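Local structure of hypothetical protein (Staphylococcus aureus subsp. aureus Mu50, 4PEO) at residues I69-T74 with L81-M86; G43-I48 with G65-R70. The protein is probably an essential cysteine protease that trims the N-terminal nine residues from ribosomal protein bL27 and also processes phage 80alpha capsid and scaffold proteins. All coordinates share one frame; numbering follows the deposited sequence.

Strands 2-8 and 14-20 come first, then helix 36-51, which carries the first half of contact 2. The chain goes on through strand 57-59 and returns along 65-70, so contact 2 closes a loop of 16 intervening residues. Contact 1 starts on that same strand, sharing Ile69 and Arg70, and closes a shorter loop of six residues when the chain enters helix 77-96. The two loops therefore follow one another, neither nesting nor crossing. Together they fix both helices against one face of strand 67-70, with Ile69 meeting each. The helices also touch directly: Ile82 packs on Ile48, and Met86 on Ser44.

Contact 1 (I69-T74 with L81-M86)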
ATOM      1  N   ILE B  69      -1.815   7.966 -12.780  1.00 23.67           N
ATOM      2  CA  ILE B  69      -1.386   6.603 -13.053  1.00 22.82           C
ATOM      3  C   ILE B  69      -2.362   6.062 -14.090  1.00 25.75           C
ATOM      4  O   ILE B  69      -3.560   5.961 -13.808  1.00 23.27           O
ATOM      5  CB  ILE B  69      -1.414   5.692 -11.796  1.00 25.00           C
ATOM      6  CG1 ILE B  69      -0.631   6.292 -10.608  1.00 26.35           C
ATOM      7  CG2 ILE B  69      -0.965   4.265 -12.165  1.00 26.06           C
ATOM      8  CD1 ILE B  69      -1.067   5.679  -9.226  1.00 29.64           C
ATOM      9  N   ARG B  70      -1.866   5.695 -15.263  1.00 24.42           N
ATOM     10  CA  ARG B  70      -2.709   5.074 -16.268  1.00 24.79           C
ATOM     11  C   ARG B  70      -2.221   3.640 -16.466  1.00 28.23           C
ATOM     12  O   ARG B  70      -1.051   3.433 -16.809  1.00 28.29           O
ATOM     13  CB  ARG B  70      -2.685   5.875 -17.585  1.00 26.32           C
ATOM     14  CG  ARG B  70      -3.200   5.103 -18.797  1.00 36.32           C
ATOM     15  CD  ARG B  70      -4.702   4.911 -18.808  1.00 38.22           C
ATOM     16  NE  ARG B  70      -5.140   4.248 -20.044  1.00 44.42           N
ATOM     17  CZ  ARG B  70      -6.410   4.048 -20.385  1.00 49.88           C
ATOM     18  NH1 ARG B  70      -7.393   4.483 -19.602  1.00 29.70           N
ATOM     19  NH2 ARG B  70      -6.708   3.434 -21.521  1.00 39.54           N
ATOM     20  N   SER B  71      -3.108   2.647 -16.239  1.00 23.83           N
ATOM     21  CA  SER B  71      -2.728   1.247 -16.429  1.00 24.80           C
ATOM     22  C   SER B  71      -2.486   0.961 -17.898  1.00 31.18           C
ATOM     23  O   SER B  71      -3.210   1.470 -18.776  1.00 31.05           O
ATOM     24  CB  SER B  71      -3.803   0.307 -15.886  1.00 26.98           C
ATOM     25  OG  SER B  71      -4.000   0.565 -14.502  1.00 25.43           O
ATOM     26  N   VAL B  72      -1.440   0.176 -18.171  1.00 29.55           N
ATOM     27  CA  VAL B  72      -1.121  -0.213 -19.548  1.00 32.28           C
ATOM     28  C   VAL B  72      -1.646  -1.634 -19.781  1.00 37.22           C
ATOM     29  O   VAL B  72      -2.478  -1.843 -20.670  1.00 39.24           O
ATOM     30  CB  VAL B  72       0.369  -0.010 -19.914  1.00 37.37           C
ATOM     31  CG1 VAL B  72       0.671  -0.575 -21.308  1.00 39.87           C
ATOM     32  CG2 VAL B  72       0.739   1.471 -19.851  1.00 36.40           C
ATOM     33  N   ASP B  73      -1.191  -2.595 -18.970  1.00 33.64           N
ATOM     34  CA  ASP B  73      -1.677  -3.967 -19.046  1.00 34.18           C
ATOM     35  C   ASP B  73      -2.734  -4.131 -17.954  1.00 36.03           C
ATOM     36  O   ASP B  73      -2.403  -4.498 -16.817  1.00 32.12           O
ATOM     37  CB  ASP B  73      -0.526  -4.989 -18.897  1.00 36.91           C
ATOM     38  CG  ASP B  73      -0.953  -6.454 -18.953  1.00 43.54           C
ATOM     39  OD1 ASP B  73      -2.131  -6.722 -19.284  1.00 42.51           O
ATOM     40  OD2 ASP B  73      -0.119  -7.325 -18.641  1.00 48.84           O
ATOM     41  N   THR B  74      -4.008  -3.862 -18.298  1.00 33.84           N
ATOM     42  CA  THR B  74      -5.130  -3.979 -17.348  1.00 33.01           C
ATOM     43  C   THR B  74      -5.407  -5.441 -16.964  1.00 38.56           C
ATOM     44  O   THR B  74      -6.136  -5.702 -16.004  1.00 39.03           O
ATOM     45  CB  THR B  74      -6.405  -3.296 -17.893  1.00 36.89           C
ATOM     46  OG1 THR B  74      -6.821  -3.963 -19.084  1.00 39.94           O
ATOM     47  CG2 THR B  74      -6.234  -1.799 -18.123  1.00 36.57           C
ATOM     48  N   LEU B  81      -4.131  -6.136  -8.338  1.00 22.74           N
ATOM     49  CA  LEU B  81      -4.224  -6.364  -6.888  1.00 22.39           C
ATOM     50  C   LEU B  81      -3.552  -5.214  -6.125  1.00 24.88           C
ATOM     51  O   LEU B  81      -4.087  -4.754  -5.115  1.00 23.62           O
ATOM     52  CB  LEU B  81      -3.589  -7.704  -6.489  1.00 23.54           C
ATOM     53  CG  LEU B  81      -3.683  -8.067  -5.010  1.00 26.74           C
ATOM     54  CD1 LEU B  81      -5.140  -8.175  -4.549  1.00 28.68           C
ATOM     55  CD2 LEU B  81      -2.936  -9.348  -4.718  1.00 29.93           C
ATOM     56  N   ILE B  82      -2.391  -4.743  -6.601  1.00 21.67           N
ATOM     57  CA  ILE B  82      -1.697  -3.618  -5.959  1.00 21.36           C
ATOM     58  C   ILE B  82      -2.560  -2.353  -6.016  1.00 22.92           C
ATOM     59  O   ILE B  82      -2.674  -1.631  -5.021  1.00 21.73           O
ATOM     60  CB  ILE B  82      -0.281  -3.421  -6.561  1.00 24.00           C
ATOM     61  CG1 ILE B  82       0.605  -4.661  -6.232  1.00 24.91           C
ATOM     62  CG2 ILE B  82       0.363  -2.129  -6.003  1.00 23.85           C
ATOM     63  CD1 ILE B  82       1.964  -4.682  -6.981  1.00 30.05           C
ATOM     64  N   LEU B  83      -3.207  -2.101  -7.164  1.00 22.54           N
ATOM     65  CA  LEU B  83      -4.085  -0.933  -7.294  1.00 21.36           C
ATOM     66  C   LEU B  83      -5.299  -1.043  -6.368  1.00 24.15           C
ATOM     67  O   LEU B  83      -5.663  -0.056  -5.724  1.00 22.78           O
ATOM     68  CB  LEU B  83      -4.507  -0.738  -8.759  1.00 20.94           C
ATOM     69  CG  LEU B  83      -3.387  -0.224  -9.681  1.00 22.46           C
ATOM     70  CD1 LEU B  83      -3.797  -0.378 -11.152  1.00 22.01           C
ATOM     71  CD2 LEU B  83      -3.038   1.244  -9.357  1.00 22.84           C
ATOM     72  N   GLN B  84      -5.886  -2.219  -6.262  1.00 21.76           N
ATOM     73  CA  GLN B  84      -6.983  -2.424  -5.363  1.00 23.20           C
ATOM     74  C   GLN B  84      -6.556  -2.264  -3.918  1.00 26.69           C
ATOM     75  O   GLN B  84      -7.273  -1.727  -3.156  1.00 25.23           O
ATOM     76  CB  GLN B  84      -7.581  -3.775  -5.578  1.00 26.92           C
ATOM     77  CG  GLN B  84      -8.089  -3.942  -6.982  1.00 38.74           C
ATOM     78  CD  GLN B  84      -9.483  -4.420  -6.998  1.00 78.77           C
ATOM     79  OE1 GLN B  84      -9.830  -5.392  -6.306  1.00 81.49           O
ATOM     80  NE2 GLN B  84     -10.315  -3.744  -7.766  1.00 74.43           N
ATOM     81  N   THR B  85      -5.355  -2.715  -3.597  1.00 23.15           N
ATOM     82  CA  THR B  85      -4.771  -2.559  -2.253  1.00 21.86           C
ATOM     83  C   THR B  85      -4.599  -1.069  -1.944  1.00 23.62           C
ATOM     84  O   THR B  85      -4.930  -0.628  -0.837  1.00 24.10           O
ATOM     85  CB  THR B  85      -3.434  -3.324  -2.158  1.00 26.06           C
ATOM     86  OG1 THR B  85      -3.712  -4.730  -2.249  1.00 25.31           O
ATOM     87  CG2 THR B  85      -2.668  -3.029  -0.836  1.00 24.39           C
ATOM     88  N   MET B  86      -4.042  -0.317  -2.908  1.00 20.63           N
ATOM     89  CA  MET B  86      -3.858   1.135  -2.788  1.00 20.16           C
ATOM     90  C   MET B  86      -5.217   1.786  -2.509  1.00 23.76           C
ATOM     91  O   MET B  86      -5.296   2.634  -1.631  1.00 24.40           O
ATOM     92  CB  MET B  86      -3.295   1.669  -4.116  1.00 20.36           C
ATOM     93  CG  MET B  86      -2.728   3.100  -4.006  1.00 21.61           C
ATOM     94  SD  MET B  86      -2.360   3.785  -5.696  1.00 20.34           S
ATOM     95  CE  MET B  86      -3.892   3.968  -6.172  1.00 19.14           C
TER
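The end of strand 67-70 meets the second helix of the fold here, where Ile69 and Ser71 face Met86 and Leu83. Ile69 sits on the strand and Ser71 just beyond it, two residues on, while Leu83 and Met86 lie about one turn apart on the helix, so the four make two pairs side by side. In the first, the Ile69 CD1 methyl comes up to the Met86 sulfur, 4.2 Å from CD1 to SD, a loose apolar touch. Met86 spans the gap because its chain runs out almost fully extended through chi1 and chi2 (-165° and -170°) before turning at the sulfur. In the second, Leu83 pushes a methyl against a hydroxyl, with CD1 3.5 Å from Ser71 OG. That methyl gets there because it is extended away from CA, chi2 167°, and so forms the leading tip of the side chain. The hydroxyl itself is buried but satisfied, being hydrogen-bonded to Val14 O on the neighbouring strand.

In topology this is the first half of a beta-alpha-beta crossover: strand 67-70 leads into helix 77-96, which delivers the chain to the parallel strand 101-105 on the other side of strands 14-20 and 2-8. Only 134 Å² is buried between the segments, and the backbones stay well apart, with the CA atoms of Ser71 and Leu83 9.5 Å from each other. Strand 14-20 helps fill in beside the helix, where Val14 touches Leu83 and Val17 touches Met86. The other flank of the helix, through Leu81, Ile82 and Thr85, packs on the second subunit. There Thr85 OG1 bonds back to Leu81 O at 2.9 Å, from above the carbonyl plane, while Thr85 N approaches the same oxygen from the opposite face.

Contact 2 (G43-I48 with G65-R70); sequences GSVNAI and GHFHIR
With Val45 chi1 at 173°, CG1 lies anti to the backbone N and CG2 anti to the carbonyl carbon; CG2 is the methyl that does the touching. In Ile69, chi1 -53° sets CG1 anti to the carbonyl carbon, and an extended chi2 of 159° sends CD1 on to the helix. The two side chains pass alongside one another, pointing roughly opposite ways, with Val45 CG2 3.5 Å from Ile69 CD1 and 3.9 Å from Ile69 CG1. The same methyl also reaches Phe67, arriving at the ring edge near its plane, 4.0 Å from CE1.

Val45 is thus a single helix residue set against two strand residues that share one face of the sheet, with Val45 and Ile69 the nearest pair of CA atoms at 8.1 Å. It joins helix 36-51 to strand 67-70, and Ile58 of strand 57-59 touches all three side chains. Phe42 meets the Phe67 ring edge-to-face, and the Phe67 side chain is about 4 Å from that of His22, the assigned proton donor. Every group meeting here is hydrocarbon, so this contact rests on close fit and exclusion of water; its reach to His22 through Phe67 is consistent with an apolar core bordering the active site.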
ATOM      1  N   GLY B  43       4.239   4.687  -2.878  1.00 27.54           N
ATOM      2  CA  GLY B  43       4.687   3.352  -2.505  1.00 27.02           C
ATOM      3  C   GLY B  43       4.062   2.307  -3.406  1.00 28.83           C
ATOM      4  O   GLY B  43       4.754   1.386  -3.847  1.00 28.81           O
ATOM      5  N   SER B  44       2.763   2.468  -3.731  1.00 24.91           N
ATOM      6  CA  SER B  44       2.061   1.521  -4.614  1.00 23.85           C
ATOM      7  C   SER B  44       2.615   1.548  -6.027  1.00 25.93           C
ATOM      8  O   SER B  44       2.807   0.485  -6.612  1.00 24.52           O
ATOM      9  CB  SER B  44       0.559   1.763  -4.610  1.00 27.04           C
ATOM     10  OG  SER B  44       0.087   1.573  -3.288  1.00 31.24           O
ATOM     11  N   VAL B  45       2.938   2.755  -6.556  1.00 24.88           N
ATOM     12  CA  VAL B  45       3.548   2.877  -7.892  1.00 25.23           C
ATOM     13  C   VAL B  45       4.904   2.146  -7.894  1.00 26.81           C
ATOM     14  O   VAL B  45       5.160   1.341  -8.792  1.00 27.58           O
ATOM     15  CB  VAL B  45       3.673   4.368  -8.322  1.00 29.59           C
ATOM     16  CG1 VAL B  45       4.454   4.505  -9.641  1.00 30.79           C
ATOM     17  CG2 VAL B  45       2.294   5.002  -8.458  1.00 28.79           C
ATOM     18  N   ASN B  46       5.738   2.382  -6.860  1.00 24.04           N
ATOM     19  CA  ASN B  46       7.029   1.708  -6.749  1.00 24.95           C
ATOM     20  C   ASN B  46       6.870   0.186  -6.667  1.00 28.06           C
ATOM     21  O   ASN B  46       7.697  -0.544  -7.226  1.00 28.32           O
ATOM     22  CB  ASN B  46       7.815   2.228  -5.562  1.00 27.84           C
ATOM     23  CG  ASN B  46       8.367   3.620  -5.770  1.00 38.96           C
ATOM     24  OD1 ASN B  46       8.396   4.157  -6.880  1.00 36.97           O
ATOM     25  ND2 ASN B  46       8.817   4.238  -4.697  1.00 35.00           N
ATOM     26  N   ALA B  47       5.797  -0.286  -5.999  1.00 23.01           N
ATOM     27  CA  ALA B  47       5.524  -1.725  -5.873  1.00 23.13           C
ATOM     28  C   ALA B  47       5.111  -2.321  -7.229  1.00 25.73           C
ATOM     29  O   ALA B  47       5.557  -3.421  -7.576  1.00 26.56           O
ATOM     30  CB  ALA B  47       4.437  -1.976  -4.827  1.00 22.95           C
ATOM     31  N   ILE B  48       4.270  -1.608  -7.997  1.00 22.24           N
ATOM     32  CA  ILE B  48       3.871  -2.129  -9.310  1.00 22.89           C
ATOM     33  C   ILE B  48       5.133  -2.322 -10.179  1.00 28.97           C
ATOM     34  O   ILE B  48       5.326  -3.383 -10.774  1.00 28.10           O
ATOM     35  CB  ILE B  48       2.841  -1.201 -10.017  1.00 25.11           C
ATOM     36  CG1 ILE B  48       1.484  -1.206  -9.290  1.00 25.92           C
ATOM     37  CG2 ILE B  48       2.687  -1.595 -11.520  1.00 26.99           C
ATOM     38  CD1 ILE B  48       0.507  -0.039  -9.742  1.00 27.27           C
ATOM     39  N   GLY B  65       1.748  18.081  -9.135  1.00 37.01           N
ATOM     40  CA  GLY B  65       0.297  17.935  -8.992  1.00 34.87           C
ATOM     41  C   GLY B  65      -0.321  17.079 -10.076  1.00 33.84           C
ATOM     42  O   GLY B  65       0.368  16.671 -11.016  1.00 32.22           O
ATOM     43  N   HIS B  66      -1.635  16.783  -9.955  1.00 28.95           N
ATOM     44  CA  HIS B  66      -2.373  15.966 -10.931  1.00 27.04           C
ATOM     45  C   HIS B  66      -1.605  14.687 -11.307  1.00 29.23           C
ATOM     46  O   HIS B  66      -1.359  14.416 -12.484  1.00 29.81           O
ATOM     47  CB  HIS B  66      -2.756  16.811 -12.174  1.00 28.29           C
ATOM     48  CG  HIS B  66      -3.545  18.043 -11.840  1.00 32.68           C
ATOM     49  ND1 HIS B  66      -2.927  19.264 -11.642  1.00 36.32           N
ATOM     50  CD2 HIS B  66      -4.873  18.191 -11.640  1.00 33.56           C
ATOM     51  CE1 HIS B  66      -3.897  20.126 -11.373  1.00 35.92           C
ATOM     52  NE2 HIS B  66      -5.082  19.527 -11.337  1.00 34.98           N
ATOM     53  N   PHE B  67      -1.187  13.935 -10.282  1.00 25.19           N
ATOM     54  CA  PHE B  67      -0.415  12.705 -10.452  1.00 24.38           C
ATOM     55  C   PHE B  67      -1.320  11.608 -10.971  1.00 26.86           C
ATOM     56  O   PHE B  67      -2.198  11.126 -10.263  1.00 24.75           O
ATOM     57  CB  PHE B  67       0.286  12.321  -9.148  1.00 25.58           C
ATOM     58  CG  PHE B  67       1.304  11.218  -9.311  1.00 27.62           C
ATOM     59  CD1 PHE B  67       0.913   9.884  -9.302  1.00 28.63           C
ATOM     60  CD2 PHE B  67       2.652  11.512  -9.473  1.00 32.84           C
ATOM     61  CE1 PHE B  67       1.849   8.861  -9.465  1.00 30.20           C
ATOM     62  CE2 PHE B  67       3.589  10.486  -9.622  1.00 36.14           C
ATOM     63  CZ  PHE B  67       3.185   9.167  -9.580  1.00 32.65           C
ATOM     64  N   HIS B  68      -1.125  11.273 -12.239  1.00 24.71           N
ATOM     65  CA  HIS B  68      -1.967  10.354 -12.978  1.00 24.16           C
ATOM     66  C   HIS B  68      -1.258   9.065 -13.296  1.00 28.33           C
ATOM     67  O   HIS B  68      -0.232   9.066 -13.976  1.00 29.73           O
ATOM     68  CB  HIS B  68      -2.438  11.051 -14.279  1.00 26.30           C
ATOM     69  CG  HIS B  68      -3.244  10.183 -15.194  1.00 29.99           C
ATOM     70  ND1 HIS B  68      -3.238  10.388 -16.565  1.00 33.47           N
ATOM     71  CD2 HIS B  68      -4.060   9.139 -14.912  1.00 30.37           C
ATOM     72  CE1 HIS B  68      -4.039   9.461 -17.068  1.00 32.38           C
ATOM     73  NE2 HIS B  68      -4.584   8.710 -16.104  1.00 31.14           N
ATOM     74  N   ILE B  69      -1.815   7.966 -12.780  1.00 23.67           N
ATOM     75  CA  ILE B  69      -1.386   6.603 -13.053  1.00 22.82           C
ATOM     76  C   ILE B  69      -2.362   6.062 -14.090  1.00 25.75           C
ATOM     77  O   ILE B  69      -3.560   5.961 -13.808  1.00 23.27           O
ATOM     78  CB  ILE B  69      -1.414   5.692 -11.796  1.00 25.00           C
ATOM     79  CG1 ILE B  69      -0.631   6.292 -10.608  1.00 26.35           C
ATOM     80  CG2 ILE B  69      -0.965   4.265 -12.165  1.00 26.06           C
ATOM     81  CD1 ILE B  69      -1.067   5.679  -9.226  1.00 29.64           C
ATOM     82  N   ARG B  70      -1.866   5.695 -15.263  1.00 24.42           N
ATOM     83  CA  ARG B  70      -2.709   5.074 -16.268  1.00 24.79           C
ATOM     84  C   ARG B  70      -2.221   3.640 -16.466  1.00 28.23           C
ATOM     85  O   ARG B  70      -1.051   3.433 -16.809  1.00 28.29           O
ATOM     86  CB  ARG B  70      -2.685   5.875 -17.585  1.00 26.32           C
ATOM     87  CG  ARG B  70      -3.200   5.103 -18.797  1.00 36.32           C
ATOM     88  CD  ARG B  70      -4.702   4.911 -18.808  1.00 38.22           C
ATOM     89  NE  ARG B  70      -5.140   4.248 -20.044  1.00 44.42           N
ATOM     90  CZ  ARG B  70      -6.410   4.048 -20.385  1.00 49.88           C
ATOM     91  NH1 ARG B  70      -7.393   4.483 -19.602  1.00 29.70           N
ATOM     92  NH2 ARG B  70      -6.708   3.434 -21.521  1.00 39.54           N
TER